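Local coordinates for protein histone acetyltransferase (Trypanosoma brucei brucei, PDB 6IF4) that probably acetylates lysine side chains of histones as a MYST-family acetyltransferase, this piece being its presumed Tudor domain, at residues 8-13 / 56-60; 19-25 / 37-42. One frame throughout, in Å; residues are numbered along the deposited sequence.

Contact 1. Residues 8-13 / 56-60; sequences QKVYAT and ALRER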
loop_
_atom_site.group_PDB
_atom_site.type_symbol
_atom_site.label_atom_id
_atom_site.label_comp_id
_atom_site.label_asym_id
_atom_site.label_seq_id
_atom_site.Cartn_x
_atom_site.Cartn_y
_atom_site.Cartn_z
ATOM N N GLN B 8 1.991 2.624 -8.598
ATOM C CA GLN B 8 2.945 3.552 -8.006
ATOM C C GLN B 8 3.894 2.825 -7.060
ATOM O O GLN B 8 3.477 1.995 -6.248
ATOM C CB GLN B 8 2.210 4.658 -7.253
ATOM C CG GLN B 8 3.121 5.678 -6.591
ATOM C CD GLN B 8 2.361 6.869 -6.058
ATOM O OE1 GLN B 8 1.154 6.991 -6.264
ATOM N NE2 GLN B 8 3.063 7.758 -5.364
ATOM N N LYS B 9 5.179 3.151 -7.160
ATOM C CA LYS B 9 6.165 2.648 -6.216
ATOM C C LYS B 9 6.058 3.417 -4.906
ATOM O O LYS B 9 6.028 4.653 -4.899
ATOM C CB LYS B 9 7.573 2.778 -6.792
ATOM C CG LYS B 9 7.674 2.389 -8.256
ATOM C CD LYS B 9 9.076 1.945 -8.606
ATOM C CE LYS B 9 9.091 1.190 -9.925
ATOM N NZ LYS B 9 8.169 0.025 -9.893
ATOM N N VAL B 10 6.002 2.685 -3.795
ATOM C CA VAL B 10 5.835 3.266 -2.470
ATOM C C VAL B 10 6.723 2.514 -1.488
ATOM O O VAL B 10 7.317 1.482 -1.808
ATOM C CB VAL B 10 4.368 3.211 -1.990
ATOM C CG1 VAL B 10 3.450 4.009 -2.919
ATOM C CG2 VAL B 10 3.912 1.766 -1.875
ATOM N N TYR B 11 6.816 3.062 -0.282
ATOM C CA TYR B 11 7.288 2.338 0.885
ATOM C C TYR B 11 6.082 2.030 1.758
ATOM O O TYR B 11 5.233 2.898 1.980
ATOM C CB TYR B 11 8.310 3.148 1.684
ATOM C CG TYR B 11 9.672 3.267 1.034
ATOM C CD1 TYR B 11 10.541 2.184 0.991
ATOM C CD2 TYR B 11 10.091 4.466 0.475
ATOM C CE1 TYR B 11 11.789 2.293 0.402
ATOM C CE2 TYR B 11 11.336 4.584 -0.116
ATOM C CZ TYR B 11 12.179 3.495 -0.150
ATOM O OH TYR B 11 13.418 3.613 -0.741
ATOM N N ALA B 12 6.005 0.799 2.245
ATOM C CA ALA B 12 4.877 0.358 3.050
ATOM C C ALA B 12 5.387 -0.286 4.328
ATOM O O ALA B 12 6.357 -1.048 4.304
ATOM C CB ALA B 12 3.989 -0.630 2.285
ATOM N N THR B 13 4.742 0.037 5.443
ATOM C CA THR B 13 5.111 -0.598 6.695
ATOM C C THR B 13 4.713 -2.068 6.676
ATOM O O THR B 13 3.701 -2.462 6.084
ATOM C CB THR B 13 4.454 0.100 7.886
ATOM O OG1 THR B 13 3.029 0.048 7.750
ATOM C CG2 THR B 13 4.907 1.547 7.970
ATOM N N ALA B 56 -0.001 4.177 6.277
ATOM C CA ALA B 56 1.061 3.184 6.296
ATOM C C ALA B 56 2.002 3.299 5.105
ATOM O O ALA B 56 2.935 2.497 4.993
ATOM C CB ALA B 56 0.466 1.772 6.343
ATOM N N LEU B 57 1.797 4.282 4.231
ATOM C CA LEU B 57 2.522 4.371 2.973
ATOM C C LEU B 57 3.339 5.653 2.893
ATOM O O LEU B 57 3.018 6.669 3.514
ATOM C CB LEU B 57 1.564 4.314 1.772
ATOM C CG LEU B 57 0.628 3.109 1.667
ATOM C CD1 LEU B 57 -0.221 3.213 0.409
ATOM C CD2 LEU B 57 1.417 1.815 1.675
ATOM N N ARG B 58 4.395 5.588 2.084
ATOM C CA ARG B 58 5.232 6.727 1.750
ATOM C C ARG B 58 5.552 6.656 0.267
ATOM O O ARG B 58 5.675 5.567 -0.297
ATOM C CB ARG B 58 6.555 6.736 2.534
ATOM C CG ARG B 58 6.436 6.978 4.019
ATOM C CD ARG B 58 7.782 7.396 4.598
ATOM N NE ARG B 58 8.827 6.392 4.410
ATOM C CZ ARG B 58 9.850 6.517 3.568
ATOM N NH1 ARG B 58 9.968 7.602 2.814
ATOM N NH2 ARG B 58 10.755 5.554 3.476
ATOM N N GLU B 59 5.688 7.820 -0.361
ATOM C CA GLU B 59 6.193 7.859 -1.725
ATOM C C GLU B 59 7.586 7.247 -1.768
ATOM O O GLU B 59 8.346 7.308 -0.799
ATOM C CB GLU B 59 6.249 9.297 -2.244
ATOM C CG GLU B 59 4.918 9.892 -2.656
ATOM C CD GLU B 59 5.068 11.308 -3.184
ATOM O OE1 GLU B 59 4.048 12.027 -3.259
ATOM O OE2 GLU B 59 6.205 11.704 -3.521
ATOM N N ARG B 60 7.914 6.650 -2.908
ATOM C CA ARG B 60 9.242 6.047 -3.130
ATOM C C ARG B 60 9.785 6.524 -4.485
ATOM O O ARG B 60 9.221 6.175 -5.493
ATOM C CB ARG B 60 9.192 4.523 -3.010
ATOM C CG ARG B 60 10.477 3.803 -3.392
ATOM C CD ARG B 60 10.555 2.312 -3.125
ATOM N NE ARG B 60 9.570 1.461 -3.732
ATOM C CZ ARG B 60 9.756 0.715 -4.809
ATOM N NH1 ARG B 60 10.918 0.725 -5.413
ATOM N NH2 ARG B 60 8.783 -0.031 -5.287
HETATM O O HOH W 1 6.023 7.539 -5.165
HETATM O O HOH W 2 1.600 10.039 -3.858
#
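With chi1 at 173° Arg60 sends CG away from its backbone N, and a turn at chi3 (58°) carries its CG and CD across one face of the Tyr11 ring while NE swings back to the neighbouring strand. CD stands 3.7 Å from the centroid of the Tyr11 ring, a CH-pi contact close to the ring normal. Arg60 NE donates to Val10 O at 3.0 Å; the donor sits above the carbonyl plane, yet the oxygen lies in the plane of the guanidinium, and Lys9 CB lies over one face of that group, toward its rim. Arg60 NH2 is held in turn by Ala21 O, so the group is fixed from two strands. Over the opposite face of Tyr11 comes Arg58, bent at chi3 (-60°), its guanidinium nearly parallel to the ring and NH2 off toward CD2, 3.3 Å from that atom; Phe18 gives this arginine a cation-pi partner. Beneath them, Tyr11 and Arg58 form a hydrogen-bonded pair, with Tyr11 N to Arg58 O and Arg58 N to Tyr11 O both 2.8 Å. On the other side of the sheet Leu57 CD2 rests 3.6 Å from Ala12 CB; Leu57 and Val10 are buried there, and both touch Phe4. At Arg60 the direct backbone pairing weakens: Arg60 N makes only a weak bond to Lys9 O, and a water joins both atoms to Gln8 NE2. Such a pairing of the first and last strands, antiparallel and twisted, is characteristic of the small SH3-like barrel to which Tudor-knot domains belong.

Contact 2. Residues 19-25 / 37-42; sequences HAAIIQE and YYVHYV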
loop_
_atom_site.group_PDB
_atom_site.type_symbol
_atom_site.label_atom_id
_atom_site.label_comp_id
_atom_site.label_asym_id
_atom_site.label_seq_id
_atom_site.Cartn_x
_atom_site.Cartn_y
_atom_site.Cartn_z
ATOM N N HIS B 19 9.181 -1.199 3.858
ATOM C CA HIS B 19 9.709 -2.022 2.780
ATOM C C HIS B 19 9.248 -1.463 1.445
ATOM O O HIS B 19 8.129 -0.952 1.334
ATOM C CB HIS B 19 9.268 -3.480 2.921
ATOM C CG HIS B 19 9.877 -4.181 4.094
ATOM N ND1 HIS B 19 11.114 -4.788 4.039
ATOM C CD2 HIS B 19 9.424 -4.366 5.356
ATOM C CE1 HIS B 19 11.395 -5.318 5.215
ATOM N NE2 HIS B 19 10.384 -5.078 6.032
ATOM N N ALA B 20 10.115 -1.552 0.438
ATOM C CA ALA B 20 9.715 -1.190 -0.914
ATOM C C ALA B 20 8.504 -2.011 -1.339
ATOM O O ALA B 20 8.433 -3.219 -1.095
ATOM C CB ALA B 20 10.871 -1.407 -1.889
ATOM N N ALA B 21 7.536 -1.345 -1.963
ATOM C CA ALA B 21 6.293 -1.995 -2.344
ATOM C C ALA B 21 5.725 -1.311 -3.580
ATOM O O ALA B 21 6.246 -0.299 -4.057
ATOM C CB ALA B 21 5.289 -1.977 -1.185
ATOM N N ILE B 22 4.632 -1.875 -4.087
ATOM C CA ILE B 22 3.901 -1.332 -5.223
ATOM C C ILE B 22 2.420 -1.473 -4.908
ATOM O O ILE B 22 2.000 -2.406 -4.218
ATOM C CB ILE B 22 4.253 -2.053 -6.551
ATOM C CG1 ILE B 22 5.732 -1.886 -6.899
ATOM C CG2 ILE B 22 3.397 -1.545 -7.706
ATOM C CD1 ILE B 22 6.207 -2.824 -7.993
ATOM N N ILE B 23 1.629 -0.528 -5.390
ATOM C CA ILE B 23 0.191 -0.555 -5.167
ATOM C C ILE B 23 -0.468 -1.350 -6.287
ATOM O O ILE B 23 -0.355 -0.998 -7.466
ATOM C CB ILE B 23 -0.371 0.864 -5.059
ATOM C CG1 ILE B 23 0.055 1.413 -3.700
ATOM C CG2 ILE B 23 -1.884 0.863 -5.192
ATOM C CD1 ILE B 23 -0.299 2.791 -3.482
ATOM N N GLN B 24 -1.155 -2.426 -5.911
ATOM C CA GLN B 24 -1.807 -3.294 -6.879
ATOM C C GLN B 24 -3.222 -2.864 -7.191
ATOM O O GLN B 24 -3.677 -3.032 -8.328
ATOM C CB GLN B 24 -1.871 -4.726 -6.345
ATOM C CG GLN B 24 -0.552 -5.463 -6.274
ATOM C CD GLN B 24 -0.715 -6.931 -6.609
ATOM O OE1 GLN B 24 0.237 -7.599 -7.026
ATOM N NE2 GLN B 24 -1.936 -7.437 -6.457
ATOM N N GLU B 25 -3.913 -2.285 -6.213
ATOM C CA GLU B 25 -5.320 -1.952 -6.348
ATOM C C GLU B 25 -5.636 -0.803 -5.409
ATOM O O GLU B 25 -4.972 -0.616 -4.386
ATOM C CB GLU B 25 -6.232 -3.143 -6.007
ATOM C CG GLU B 25 -6.141 -4.331 -6.944
ATOM C CD GLU B 25 -6.713 -4.040 -8.316
ATOM O OE1 GLU B 25 -7.501 -3.080 -8.442
ATOM O OE2 GLU B 25 -6.375 -4.775 -9.267
ATOM N N TYR B 37 -5.444 0.716 -0.039
ATOM C CA TYR B 37 -4.540 0.298 -1.097
ATOM C C TYR B 37 -4.107 -1.137 -0.854
ATOM O O TYR B 37 -3.684 -1.482 0.253
ATOM C CB TYR B 37 -3.323 1.226 -1.159
ATOM C CG TYR B 37 -3.689 2.696 -1.186
ATOM C CD1 TYR B 37 -3.965 3.341 -2.384
ATOM C CD2 TYR B 37 -3.776 3.435 -0.010
ATOM C CE1 TYR B 37 -4.307 4.677 -2.414
ATOM C CE2 TYR B 37 -4.117 4.773 -0.031
ATOM C CZ TYR B 37 -4.380 5.390 -1.236
ATOM O OH TYR B 37 -4.723 6.720 -1.266
ATOM N N TYR B 38 -4.214 -1.966 -1.888
ATOM C CA TYR B 38 -3.716 -3.332 -1.835
ATOM C C TYR B 38 -2.270 -3.289 -2.304
ATOM O O TYR B 38 -2.002 -3.099 -3.494
ATOM C CB TYR B 38 -4.552 -4.259 -2.712
ATOM C CG TYR B 38 -4.317 -5.724 -2.432
ATOM C CD1 TYR B 38 -4.620 -6.268 -1.192
ATOM C CD2 TYR B 38 -3.786 -6.561 -3.404
ATOM C CE1 TYR B 38 -4.407 -7.608 -0.928
ATOM C CE2 TYR B 38 -3.568 -7.901 -3.150
ATOM C CZ TYR B 38 -3.880 -8.419 -1.910
ATOM O OH TYR B 38 -3.664 -9.752 -1.651
ATOM N N VAL B 39 -1.343 -3.450 -1.371
ATOM C CA VAL B 39 0.073 -3.270 -1.656
ATOM C C VAL B 39 0.722 -4.633 -1.813
ATOM O O VAL B 39 0.336 -5.608 -1.155
ATOM C CB VAL B 39 0.767 -2.436 -0.558
ATOM C CG1 VAL B 39 -0.105 -1.249 -0.163
ATOM C CG2 VAL B 39 1.105 -3.285 0.657
ATOM N N HIS B 40 1.683 -4.712 -2.723
ATOM C CA HIS B 40 2.536 -5.878 -2.865
ATOM C C HIS B 40 3.954 -5.484 -2.484
ATOM O O HIS B 40 4.496 -4.513 -3.023
ATOM C CB HIS B 40 2.499 -6.425 -4.296
ATOM C CG HIS B 40 3.555 -7.450 -4.576
ATOM N ND1 HIS B 40 3.568 -8.688 -3.972
ATOM C CD2 HIS B 40 4.631 -7.422 -5.398
ATOM C CE1 HIS B 40 4.610 -9.377 -4.402
ATOM N NE2 HIS B 40 5.271 -8.632 -5.270
ATOM N N TYR B 41 4.542 -6.218 -1.546
ATOM C CA TYR B 41 5.914 -5.956 -1.146
ATOM C C TYR B 41 6.825 -6.541 -2.211
ATOM O O TYR B 41 6.734 -7.727 -2.548
ATOM C CB TYR B 41 6.213 -6.542 0.229
ATOM C CG TYR B 41 5.357 -5.930 1.302
ATOM C CD1 TYR B 41 5.759 -4.778 1.971
ATOM C CD2 TYR B 41 4.132 -6.491 1.635
ATOM C CE1 TYR B 41 4.964 -4.212 2.948
ATOM C CE2 TYR B 41 3.336 -5.934 2.602
ATOM C CZ TYR B 41 3.754 -4.798 3.257
ATOM O OH TYR B 41 2.950 -4.253 4.225
ATOM N N VAL B 42 7.701 -5.691 -2.737
ATOM C CA VAL B 42 8.468 -6.008 -3.932
ATOM C C VAL B 42 9.379 -7.212 -3.728
ATOM O O VAL B 42 9.585 -8.008 -4.652
ATOM C CB VAL B 42 9.244 -4.743 -4.334
ATOM C CG1 VAL B 42 10.494 -5.104 -5.041
ATOM C CG2 VAL B 42 8.351 -3.833 -5.172
#
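Val42 CG2 sits against both CG1 and CD1 of Ile22, 3.7 Å from each, so the valine methyl fills the notch along the isoleucine's outer branch. Farther along, Gln24 lies alongside Tyr38, pointing the same way, and its bend at chi2 (-144°) lays the amide between two neighbours: NE2 meets the edge of the Tyr38 ring in its plane, 3.7 Å from CD2, while OE1 rests 3.7 Å from His40 CB. His40 turns its ND1 to Asp49. Here the strand carries a classic beta bulge, in which Gln24 and Glu25 both face Tyr38: Tyr38 O takes a short bond from Gln24 N (2.6 Å) and a weak one from Glu25 N. The bulge shifts the register in the long hairpin of this SH3-like barrel, where the axes of 19-25 and 37-41 run antiparallel at 140°. On the buried face small Ala21 leaves its CB 3.2 Å from His40 O, with the Tyr41 ring obliquely beside it, and Ile23 pushes CD1 obliquely up to Tyr37 CD1 (3.9 Å). Phe4 meets the Tyr37 ring edge-to-face, and Leu57 packs against Ile23, Tyr37 and Val39.

From the N terminus the chain first lays down 8-13, turns, and runs into 19-25, the neighbouring strand of the same sheet. It then reverses to bring 37-42 back along 19-25, and contact 2 closes this hairpin over a short loop. The chain goes on through strand 50-53, on the far side of 35-41, before 56-60 returns to 8-13. Contact 1 therefore closes a much longer loop that holds contact 2 within it, without crossing. The two also meet directly: Thr13 O and Tyr41 OH probably share a hydrogen bond, and Arg60 NE packs on Ala20 CB, so strand 9-13 and the C-terminal segment are both tied to the central hairpin.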